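Local coordinates for 4-hydroxybutyrate coenzyme A transferase (Shewanella oneidensis, PDB 2OAS), which binds coenzyme A and probably transfers it between acyl-CoA thioesters and carboxylates such as acetate and 4-hydroxybutyrate, at residues Pro31-Asp36 against Ile147-Pro152. Residues are numbered along the deposited sequence; the frame is centred on the assembly and turned at random.
Sequences PKVLLD and IAHINP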
loop_
_atom_site.group_PDB
_atom_site.type_symbol
_atom_site.label_atom_id
_atom_site.label_comp_id
_atom_site.label_asym_id
_atom_site.label_seq_id
_atom_site.Cartn_x
_atom_site.Cartn_y
_atom_site.Cartn_z
ATOM N N PRO A 31 -21.318 -21.236 7.111
ATOM C CA PRO A 31 -22.036 -22.476 7.407
ATOM C C PRO A 31 -22.809 -22.422 8.709
ATOM O O PRO A 31 -22.480 -23.128 9.662
ATOM C CB PRO A 31 -20.919 -23.525 7.453
ATOM C CG PRO A 31 -19.792 -22.907 6.676
ATOM C CD PRO A 31 -19.857 -21.470 7.126
ATOM N N LYS A 32 -23.844 -21.594 8.735
ATOM C CA LYS A 32 -24.681 -21.435 9.919
ATOM C C LYS A 32 -25.171 -22.772 10.492
ATOM O O LYS A 32 -25.121 -22.994 11.703
ATOM C CB LYS A 32 -25.885 -20.553 9.579
ATOM C CG LYS A 32 -26.711 -20.146 10.797
ATOM C CD LYS A 32 -27.939 -19.337 10.409
ATOM C CE LYS A 32 -28.736 -18.973 11.645
ATOM N NZ LYS A 32 -29.046 -20.194 12.437
ATOM N N VAL A 33 -25.647 -23.653 9.619
ATOM C CA VAL A 33 -26.152 -24.949 10.044
ATOM C C VAL A 33 -25.111 -25.715 10.841
ATOM O O VAL A 33 -25.424 -26.348 11.848
ATOM C CB VAL A 33 -26.556 -25.821 8.837
ATOM C CG1 VAL A 33 -27.077 -27.160 9.315
ATOM C CG2 VAL A 33 -27.607 -25.123 8.018
ATOM N N LEU A 34 -23.870 -25.660 10.386
ATOM C CA LEU A 34 -22.779 -26.356 11.051
ATOM C C LEU A 34 -22.265 -25.563 12.234
ATOM O O LEU A 34 -21.958 -26.133 13.269
ATOM C CB LEU A 34 -21.640 -26.605 10.060
ATOM C CG LEU A 34 -21.396 -28.036 9.564
ATOM C CD1 LEU A 34 -22.702 -28.776 9.364
ATOM C CD2 LEU A 34 -20.580 -27.990 8.249
ATOM N N LEU A 35 -22.174 -24.251 12.085
ATOM C CA LEU A 35 -21.667 -23.422 13.161
ATOM C C LEU A 35 -22.606 -23.448 14.371
ATOM O O LEU A 35 -22.151 -23.315 15.500
ATOM C CB LEU A 35 -21.419 -21.982 12.661
ATOM C CG LEU A 35 -20.241 -21.710 11.693
ATOM C CD1 LEU A 35 -20.232 -20.252 11.315
ATOM C CD2 LEU A 35 -18.898 -22.090 12.304
ATOM N N ASP A 36 -23.905 -23.634 14.150
ATOM C CA ASP A 36 -24.832 -23.697 15.283
ATOM C C ASP A 36 -24.613 -25.003 16.020
ATOM O O ASP A 36 -24.743 -25.057 17.237
ATOM C CB ASP A 36 -26.295 -23.590 14.838
ATOM C CG ASP A 36 -26.695 -22.158 14.480
ATOM O OD1 ASP A 36 -25.893 -21.229 14.725
ATOM O OD2 ASP A 36 -27.814 -21.959 13.964
ATOM N N ILE A 147 -15.012 -30.338 6.755
ATOM C CA ILE A 147 -16.370 -30.680 7.164
ATOM C C ILE A 147 -17.289 -29.788 6.325
ATOM O O ILE A 147 -17.341 -28.580 6.513
ATOM C CB ILE A 147 -16.563 -30.426 8.662
ATOM C CG1 ILE A 147 -15.713 -31.434 9.446
ATOM C CG2 ILE A 147 -18.044 -30.550 9.048
ATOM C CD1 ILE A 147 -15.707 -31.192 10.940
ATOM N N ALA A 148 -17.995 -30.401 5.389
ATOM C CA ALA A 148 -18.857 -29.687 4.474
ATOM C C ALA A 148 -20.342 -29.839 4.721
ATOM O O ALA A 148 -20.834 -30.895 5.111
ATOM C CB ALA A 148 -18.552 -30.123 3.029
ATOM N N HIS A 149 -21.060 -28.768 4.458
ATOM C CA HIS A 149 -22.477 -28.797 4.627
ATOM C C HIS A 149 -23.050 -28.692 3.230
ATOM O O HIS A 149 -22.853 -27.691 2.547
ATOM C CB HIS A 149 -22.908 -27.628 5.517
ATOM C CG HIS A 149 -24.309 -27.188 5.285
ATOM N ND1 HIS A 149 -25.357 -28.076 5.199
ATOM C CD2 HIS A 149 -24.832 -25.958 5.067
ATOM C CE1 HIS A 149 -26.470 -27.413 4.930
ATOM N NE2 HIS A 149 -26.178 -26.126 4.846
ATOM N N ILE A 150 -23.719 -29.745 2.786
ATOM C CA ILE A 150 -24.306 -29.749 1.458
ATOM C C ILE A 150 -25.672 -29.086 1.465
ATOM O O ILE A 150 -26.619 -29.570 2.096
ATOM C CB ILE A 150 -24.440 -31.168 0.918
ATOM C CG1 ILE A 150 -23.051 -31.810 0.843
ATOM C CG2 ILE A 150 -25.137 -31.128 -0.444
ATOM C CD1 ILE A 150 -23.054 -33.240 0.368
ATOM N N ASN A 151 -25.770 -27.977 0.742
ATOM C CA ASN A 151 -27.005 -27.216 0.681
ATOM C C ASN A 151 -27.487 -27.022 -0.728
ATOM O O ASN A 151 -26.849 -26.330 -1.507
ATOM C CB ASN A 151 -26.793 -25.851 1.327
ATOM C CG ASN A 151 -28.038 -25.001 1.307
ATOM O OD1 ASN A 151 -29.114 -25.452 0.901
ATOM N ND2 ASN A 151 -27.901 -23.761 1.759
ATOM N N PRO A 152 -28.619 -27.639 -1.077
ATOM C CA PRO A 152 -29.213 -27.537 -2.409
ATOM C C PRO A 152 -29.503 -26.089 -2.807
ATOM O O PRO A 152 -29.755 -25.804 -3.974
ATOM C CB PRO A 152 -30.492 -28.345 -2.280
ATOM C CG PRO A 152 -30.107 -29.422 -1.339
ATOM C CD PRO A 152 -29.312 -28.668 -0.283
#
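The imidazole of His-149 presents one face to Val-33, whose CB stands 4.1 Å from the ring centroid and only 12° off its normal, a CH-pi contact from directly above. The other face has the backbone N of Asn-151 toward its rim. ND1 makes a weak hydrogen bond to the carbonyl O of Tyr-172, whereas NE2 is buried without a polar partner, beneath Val-33 CG2 at 3.6 Å. With CG roughly anti to the backbone N (chi1 154°), the ring is carried to where the valine can cover it. A branched, apolar residue suits that place, since it offers both CB and a methyl to a flat surface. Putting an alanine at His-149 would probably leave Val-33 facing a gap and the carbonyl of Tyr-172 without this side-chain donor. Helix 32-41 here packs on the parallel sheet of the N-terminal alpha/beta domain; the N-to-C directions of the short segments 32-36 and 147-150 differ by 129°, and their axes approach to 8.7 Å. Leu-34 CD2 packs against both His-149 CB (3.6 Å) and Ile-147 CG2 (3.7 Å), so alternate strand residues supply both walls, while CD1 adds a looser contact with His-149 CB. Ala-9 of helix 9-13 and Ile-115 also touch Leu-34. Lys-32 NZ forms a salt bridge with Asp-36 OD2 (2.6 Å), one turn on.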